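Local coordinates for protein enoyl-CoA hydratase carB homologue (Streptomyces cattleya, PDB 5O34) that probably acts as a crotonase-superfamily lyase related to carboxymethylproline synthase CarB, in thienamycin biosynthesis, at residues A136-P141 against S250-V255; D147-G152 against R171-E176; S167-L172 against V224-L229. One frame throughout, in Å; residues are numbered along the deposited sequence.

Contact 1 (A136-P141 against S250-V255); sequences AAISKP and STRPRV
The guanidinium of R252 reaches across to the backbone of A136-P141, where NH1 donates to I138 O at 2.8 Å with an N-H...O angle of 149°. The bond is tilted from the carbonyl plane. From the first turn of helix 252-273 the R252 side chain sets out with CG anti to the backbone N (chi1 -151°) and bends at chi2 (-100°), which brings CD to 3.2 Å from I138 O. K140 O lies over one face of the guanidinium, 3.4 Å above its plane and offset toward the rim, while CG1 of I138 touches NH1 at 3.6 Å. Further bonds come from outside the segments: a salt bridge from NE to D162 and a hydrogen bond from NH2 to V135 O. The P253 ring packs against backbone, with CB 3.7 Å from A137 O and CD 4.0 Å from S139 CA. S139 and K140 turn their polar ends elsewhere, OG to D85 and NZ to V90 O and L84 O. A buried arginine thus ties its helix to the C-terminal end of helix 120-137 and the loop that follows it, and its charge is probably stabilised by D162 and the carbonyls gathered there.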
# COMPACT_ATOMS: atom_id res chain seq x y z
N ALA A 136 -4.50 -16.48 7.84
CA ALA A 136 -3.85 -15.97 6.63
C ALA A 136 -3.10 -17.04 5.82
O ALA A 136 -2.94 -16.87 4.61
CB ALA A 136 -2.90 -14.84 7.00
N ALA A 137 -2.64 -18.14 6.47
CA ALA A 137 -1.88 -19.19 5.76
C ALA A 137 -2.71 -20.36 5.20
O ALA A 137 -2.18 -21.07 4.34
CB ALA A 137 -0.74 -19.71 6.61
N ILE A 138 -3.97 -20.57 5.64
CA ILE A 138 -4.80 -21.68 5.12
C ILE A 138 -5.09 -21.49 3.62
O ILE A 138 -5.06 -20.36 3.13
CB ILE A 138 -6.09 -22.00 5.95
CG1 ILE A 138 -7.11 -20.83 5.98
CG2 ILE A 138 -5.75 -22.47 7.38
CD1 ILE A 138 -8.59 -21.31 5.95
N SER A 139 -5.32 -22.59 2.89
CA SER A 139 -5.56 -22.54 1.44
C SER A 139 -6.98 -22.08 1.05
O SER A 139 -7.20 -21.72 -0.11
CB SER A 139 -5.22 -23.88 0.80
OG SER A 139 -6.26 -24.83 0.98
N LYS A 140 -7.93 -22.08 2.01
CA LYS A 140 -9.32 -21.69 1.78
C LYS A 140 -9.56 -20.19 1.99
O LYS A 140 -9.12 -19.65 3.02
CB LYS A 140 -10.28 -22.48 2.72
CG LYS A 140 -9.96 -23.97 2.93
CD LYS A 140 -10.28 -24.82 1.71
CE LYS A 140 -9.71 -26.20 1.82
NZ LYS A 140 -10.71 -27.14 2.38
N PRO A 141 -10.33 -19.50 1.11
CA PRO A 141 -10.65 -18.08 1.36
C PRO A 141 -11.57 -17.94 2.56
O PRO A 141 -12.40 -18.81 2.82
CB PRO A 141 -11.36 -17.64 0.07
CG PRO A 141 -11.07 -18.67 -0.92
CD PRO A 141 -10.94 -19.95 -0.15
N SER A 250 -4.50 -22.83 -4.85
CA SER A 250 -3.09 -22.75 -5.26
C SER A 250 -2.65 -21.27 -5.30
O SER A 250 -1.48 -21.00 -5.54
CB SER A 250 -2.88 -23.38 -6.63
OG SER A 250 -3.24 -24.75 -6.67
N THR A 251 -3.60 -20.33 -5.09
CA THR A 251 -3.38 -18.88 -5.14
C THR A 251 -3.36 -18.24 -3.75
O THR A 251 -2.39 -17.58 -3.40
CB THR A 251 -4.39 -18.21 -6.11
OG1 THR A 251 -4.28 -18.79 -7.41
CG2 THR A 251 -4.18 -16.70 -6.22
N ARG A 252 -4.45 -18.43 -2.98
CA ARG A 252 -4.67 -17.88 -1.64
C ARG A 252 -3.44 -18.00 -0.70
O ARG A 252 -3.02 -16.96 -0.17
CB ARG A 252 -5.93 -18.50 -1.00
CG ARG A 252 -6.65 -17.60 0.00
CD ARG A 252 -6.30 -17.96 1.43
NE ARG A 252 -6.93 -17.06 2.38
CZ ARG A 252 -6.70 -17.06 3.69
NH1 ARG A 252 -5.85 -17.92 4.22
NH2 ARG A 252 -7.33 -16.19 4.47
N PRO A 253 -2.80 -19.19 -0.53
CA PRO A 253 -1.63 -19.25 0.37
C PRO A 253 -0.34 -18.65 -0.17
O PRO A 253 0.48 -18.19 0.63
CB PRO A 253 -1.49 -20.75 0.67
CG PRO A 253 -2.03 -21.41 -0.53
CD PRO A 253 -3.13 -20.53 -1.06
N ARG A 254 -0.14 -18.62 -1.51
CA ARG A 254 1.07 -18.05 -2.12
C ARG A 254 1.03 -16.51 -2.09
O ARG A 254 2.01 -15.87 -1.69
CB ARG A 254 1.31 -18.59 -3.54
CG ARG A 254 1.03 -20.08 -3.65
CD ARG A 254 1.96 -20.82 -4.59
NE ARG A 254 1.31 -22.00 -5.17
CZ ARG A 254 1.10 -23.15 -4.53
NH1 ARG A 254 1.50 -23.30 -3.27
NH2 ARG A 254 0.49 -24.16 -5.14
N VAL A 255 -0.12 -15.93 -2.47
CA VAL A 255 -0.39 -14.49 -2.47
C VAL A 255 -0.29 -13.89 -1.03
O VAL A 255 0.15 -12.75 -0.87
CB VAL A 255 -1.75 -14.25 -3.17
CG1 VAL A 255 -2.42 -12.96 -2.73
CG2 VAL A 255 -1.61 -14.29 -4.70

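Contact 2 (D147-G152 against R171-E176); sequences DGYAIG and RLVMPE
Y149 and R171 stand side by side on neighbouring parallel strands, and CB of R171 sits over the centre of the tyrosine ring, 4.2 Å from its centroid and 11° off the normal, a CH-pi contact. From there the arginine chain runs along the ring and bends at chi3 (76°), bringing NE to 3.9 Å from Y149 OH with the guanidinium plane turned 65° against the ring. At the ring's edge lies V173 CG2, which also touches CG1 of I151. I151 in turn sends CG2, anti to its own backbone N, against CD of P175 at 3.6 Å, the two side chains crossing at about a right angle. A150 and L172 occupy the other face of the sheet, where CB of A150 meets CD1 of L172 at 4.2 Å. Between the strands run four backbone bonds: R171 N to G148 O, A150 N to R171 O at 3.0 Å, V173 N to A150 O at 3.1 Å, and G152 N to V173 O. At the far end E176, bent at chi2, brings OE2 to 3.3 Å from G152 CA, and M174 CE lies near G152 O. In the second shell, E208 holds R171 NE in a salt bridge and is weakly bonded to Y149 OH, which probably helps to hold the two side chains together, while W209 pairs with L172 on the next, antiparallel strand. L155 of helix 152-158 packs on L172 and M174. Strands 149-151 and 171-173 belong to the small second sheet of the crotonase fold; in relatives, the glycine-rich segment at the start of the helix that follows the first of them helps form the oxyanion hole, so the G152 end probably borders the active-site pocket.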
# COMPACT_ATOMS: atom_id res chain seq x y z
N ASP A 147 -21.28 -6.79 11.48
CA ASP A 147 -22.58 -6.12 11.69
C ASP A 147 -22.53 -5.09 12.81
O ASP A 147 -23.54 -4.44 13.11
CB ASP A 147 -23.71 -7.13 11.98
CG ASP A 147 -25.10 -6.72 11.48
OD1 ASP A 147 -25.34 -5.50 11.29
OD2 ASP A 147 -25.94 -7.61 11.28
N GLY A 148 -21.38 -4.95 13.43
CA GLY A 148 -21.21 -4.00 14.52
C GLY A 148 -19.78 -3.56 14.67
O GLY A 148 -19.04 -3.46 13.69
N TYR A 149 -19.39 -3.30 15.90
CA TYR A 149 -18.05 -2.91 16.25
C TYR A 149 -17.01 -4.02 15.99
O TYR A 149 -17.26 -5.19 16.28
CB TYR A 149 -18.00 -2.49 17.72
CG TYR A 149 -18.36 -1.04 17.98
CD1 TYR A 149 -19.68 -0.66 18.19
CD2 TYR A 149 -17.36 -0.08 18.10
CE1 TYR A 149 -20.00 0.67 18.49
CE2 TYR A 149 -17.67 1.25 18.41
CZ TYR A 149 -19.00 1.62 18.60
OH TYR A 149 -19.30 2.93 18.89
N ALA A 150 -15.86 -3.63 15.44
CA ALA A 150 -14.67 -4.46 15.20
C ALA A 150 -13.54 -3.62 15.80
O ALA A 150 -13.11 -2.62 15.20
CB ALA A 150 -14.48 -4.70 13.71
N ILE A 151 -13.17 -3.94 17.04
CA ILE A 151 -12.18 -3.24 17.86
C ILE A 151 -10.96 -4.14 18.15
O ILE A 151 -11.12 -5.35 18.31
CB ILE A 151 -12.86 -2.77 19.18
CG1 ILE A 151 -14.15 -1.95 18.92
CG2 ILE A 151 -11.90 -1.99 20.10
CD1 ILE A 151 -15.07 -1.79 20.18
N GLY A 152 -9.77 -3.53 18.23
CA GLY A 152 -8.50 -4.18 18.55
C GLY A 152 -8.27 -5.54 17.91
O GLY A 152 -8.16 -5.64 16.68
N ARG A 171 -18.53 -0.41 12.66
CA ARG A 171 -17.66 0.66 13.14
C ARG A 171 -16.30 0.05 13.50
O ARG A 171 -16.24 -0.93 14.25
CB ARG A 171 -18.32 1.45 14.29
CG ARG A 171 -19.50 2.29 13.78
CD ARG A 171 -20.22 3.11 14.84
NE ARG A 171 -19.45 4.30 15.22
CZ ARG A 171 -19.46 5.47 14.57
NH1 ARG A 171 -20.20 5.61 13.47
NH2 ARG A 171 -18.73 6.48 15.00
N LEU A 172 -15.23 0.54 12.86
CA LEU A 172 -13.87 -0.01 13.01
C LEU A 172 -12.98 0.90 13.88
O LEU A 172 -12.98 2.11 13.68
CB LEU A 172 -13.27 -0.22 11.61
CG LEU A 172 -13.63 -1.51 10.82
CD1 LEU A 172 -15.13 -1.80 10.75
CD2 LEU A 172 -13.14 -1.44 9.42
N VAL A 173 -12.28 0.32 14.90
CA VAL A 173 -11.45 1.08 15.83
C VAL A 173 -10.20 0.29 16.18
O VAL A 173 -10.22 -0.92 16.36
CB VAL A 173 -12.22 1.48 17.15
CG1 VAL A 173 -11.77 2.84 17.68
CG2 VAL A 173 -13.74 1.44 16.99
N MET A 174 -9.10 1.06 16.35
CA MET A 174 -7.82 0.57 16.83
C MET A 174 -7.47 1.51 18.02
O MET A 174 -6.61 2.36 17.85
CB MET A 174 -6.71 0.62 15.75
CG MET A 174 -6.56 -0.67 14.99
SD MET A 174 -6.27 -2.13 15.95
CE MET A 174 -6.14 -3.11 14.74
N PRO A 175 -8.22 1.45 19.16
CA PRO A 175 -7.92 2.34 20.31
C PRO A 175 -6.77 1.95 21.27
O PRO A 175 -6.65 2.58 22.33
CB PRO A 175 -9.26 2.39 21.05
CG PRO A 175 -9.82 1.03 20.86
CD PRO A 175 -9.30 0.50 19.52
N GLU A 176 -5.96 0.92 20.94
CA GLU A 176 -4.83 0.43 21.75
C GLU A 176 -4.06 1.50 22.54
O GLU A 176 -3.82 1.31 23.74
CB GLU A 176 -3.84 -0.38 20.89
CG GLU A 176 -4.20 -1.85 20.77
CD GLU A 176 -5.23 -2.22 19.72
OE1 GLU A 176 -5.91 -1.31 19.19
OE2 GLU A 176 -5.37 -3.44 19.45

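Contact 3 (S167-L172 against V224-L229); sequences SEQARL and VASPRL
S167 packs closely between the V224 carbonyl, the S226 side chain and the methyls of L229. The S167 CA makes a bent C-H...O contact with V224 O at 3.2 Å, and CD1 of L229 rests 3.8 Å from S167 N. The L229 side chain reaches this spot because CG is anti to the backbone N (chi1 -180°), which extends it toward S167. S226 OG lies 3.8 Å from S167 CB. S167 OG takes a different partner: it lies between its backbone N and carbonyl carbon (chi1 76°), where it accepts from Q169 N at 3.1 Å, an ST turn, and also bonds to D147. Within the same segment A170 N bonds to S167 O, closing a type I turn over S167-A170. The solvent side is looser. There CG of Q169 comes to 3.3 Å from S226 OG, and E168, bent at chi2, lays its carboxylate beside the V224-A225 backbone, with OE2 3.9 Å from A225 CA; the carboxylate of E212 is close enough that the two like charges may raise each other's proton affinity. Behind the packed part, V224 pairs through its backbone with G166, and L165 supports both V224 and L229. The contact therefore lies at the margin of the six-stranded crotonase-fold sheet, where the chain leaves strand 163-167 beside strand 222-224, the edge strand within this chain, whose following loop leads into helix 229-242.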
# COMPACT_ATOMS: atom_id res chain seq x y z
N SER A 167 -21.81 -4.17 7.47
CA SER A 167 -23.16 -3.62 7.44
C SER A 167 -22.95 -2.11 7.63
O SER A 167 -21.86 -1.71 8.06
CB SER A 167 -24.00 -4.18 8.59
OG SER A 167 -23.68 -3.59 9.84
N GLU A 168 -23.95 -1.28 7.35
CA GLU A 168 -23.73 0.16 7.55
C GLU A 168 -23.70 0.54 9.06
O GLU A 168 -23.43 1.69 9.40
CB GLU A 168 -24.70 1.00 6.72
CG GLU A 168 -24.17 1.23 5.31
CD GLU A 168 -25.06 0.82 4.14
OE1 GLU A 168 -24.51 0.42 3.09
OE2 GLU A 168 -26.30 0.93 4.27
N GLN A 169 -23.83 -0.48 9.95
CA GLN A 169 -23.73 -0.37 11.41
C GLN A 169 -22.29 -0.70 11.86
O GLN A 169 -21.95 -0.49 13.04
CB GLN A 169 -24.73 -1.33 12.11
CG GLN A 169 -26.21 -0.96 11.97
CD GLN A 169 -26.55 0.39 12.55
OE1 GLN A 169 -26.65 1.40 11.84
NE2 GLN A 169 -26.76 0.45 13.86
N ALA A 170 -21.46 -1.22 10.93
CA ALA A 170 -20.07 -1.58 11.20
C ALA A 170 -19.25 -0.34 11.54
O ALA A 170 -19.34 0.67 10.84
CB ALA A 170 -19.46 -2.33 10.02
N ARG A 171 -18.53 -0.41 12.66
CA ARG A 171 -17.66 0.66 13.14
C ARG A 171 -16.30 0.05 13.50
O ARG A 171 -16.24 -0.93 14.25
CB ARG A 171 -18.32 1.45 14.29
CG ARG A 171 -19.50 2.29 13.78
CD ARG A 171 -20.22 3.11 14.84
NE ARG A 171 -19.45 4.30 15.22
CZ ARG A 171 -19.46 5.47 14.57
NH1 ARG A 171 -20.20 5.61 13.47
NH2 ARG A 171 -18.73 6.48 15.00
N LEU A 172 -15.23 0.54 12.86
CA LEU A 172 -13.87 -0.01 13.01
C LEU A 172 -12.98 0.90 13.88
O LEU A 172 -12.98 2.11 13.68
CB LEU A 172 -13.27 -0.22 11.61
CG LEU A 172 -13.63 -1.51 10.82
CD1 LEU A 172 -15.13 -1.80 10.75
CD2 LEU A 172 -13.14 -1.44 9.42
N VAL A 224 -23.05 -3.25 2.82
CA VAL A 224 -24.45 -3.63 2.58
C VAL A 224 -25.31 -3.11 3.72
O VAL A 224 -24.78 -2.80 4.80
CB VAL A 224 -24.69 -5.15 2.40
CG1 VAL A 224 -24.27 -5.65 1.02
CG2 VAL A 224 -24.05 -5.97 3.52
N ALA A 225 -26.63 -3.06 3.51
CA ALA A 225 -27.59 -2.69 4.55
C ALA A 225 -27.64 -3.86 5.54
O ALA A 225 -27.58 -5.02 5.10
CB ALA A 225 -28.96 -2.47 3.93
N SER A 226 -27.74 -3.58 6.85
CA SER A 226 -27.82 -4.60 7.91
C SER A 226 -28.76 -5.80 7.59
O SER A 226 -28.29 -6.93 7.75
CB SER A 226 -28.19 -3.97 9.26
OG SER A 226 -27.40 -2.84 9.56
N PRO A 227 -30.02 -5.63 7.07
CA PRO A 227 -30.87 -6.81 6.79
C PRO A 227 -30.36 -7.80 5.72
O PRO A 227 -30.83 -8.94 5.68
CB PRO A 227 -32.21 -6.18 6.36
CG PRO A 227 -31.83 -4.82 5.82
CD PRO A 227 -30.77 -4.38 6.80
N ARG A 228 -29.39 -7.40 4.88
CA ARG A 228 -28.86 -8.24 3.81
C ARG A 228 -27.40 -8.72 4.04
O ARG A 228 -26.83 -9.37 3.16
CB ARG A 228 -28.99 -7.48 2.47
CG ARG A 228 -29.06 -8.35 1.22
CD ARG A 228 -28.74 -7.49 0.01
NE ARG A 228 -28.53 -8.29 -1.20
CZ ARG A 228 -28.38 -7.79 -2.42
NH1 ARG A 228 -28.43 -6.47 -2.61
NH2 ARG A 228 -28.20 -8.59 -3.46
N LEU A 229 -26.81 -8.42 5.22
CA LEU A 229 -25.41 -8.76 5.55
C LEU A 229 -25.05 -10.26 5.36
O LEU A 229 -24.17 -10.56 4.55
CB LEU A 229 -24.97 -8.28 6.95
CG LEU A 229 -23.51 -8.61 7.33
CD1 LEU A 229 -22.50 -7.80 6.52
CD2 LEU A 229 -23.26 -8.41 8.79

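Contacts 2 and 3 are neighbours, their centres about 14 Å apart, and R171 and L172 belong to both. D147 joins them: its OD1 is 2.9 Å from S167 OG, and its CB packs 3.5 Å from L229 CD2. The S167-A170 turn carries the chain from the six-stranded sheet at contact 3 into the small sheet of contact 2. Contact 1 stands apart, its centre about 25 Å from that of contact 2 and about 27 Å from that of contact 3. Its 250-255 side also meets a second subunit, whose C183 N hydrogen-bonds T251 OG1, so this subunit interface and the probable pocket end of contact 2 lie on opposite sides of the chain's centre.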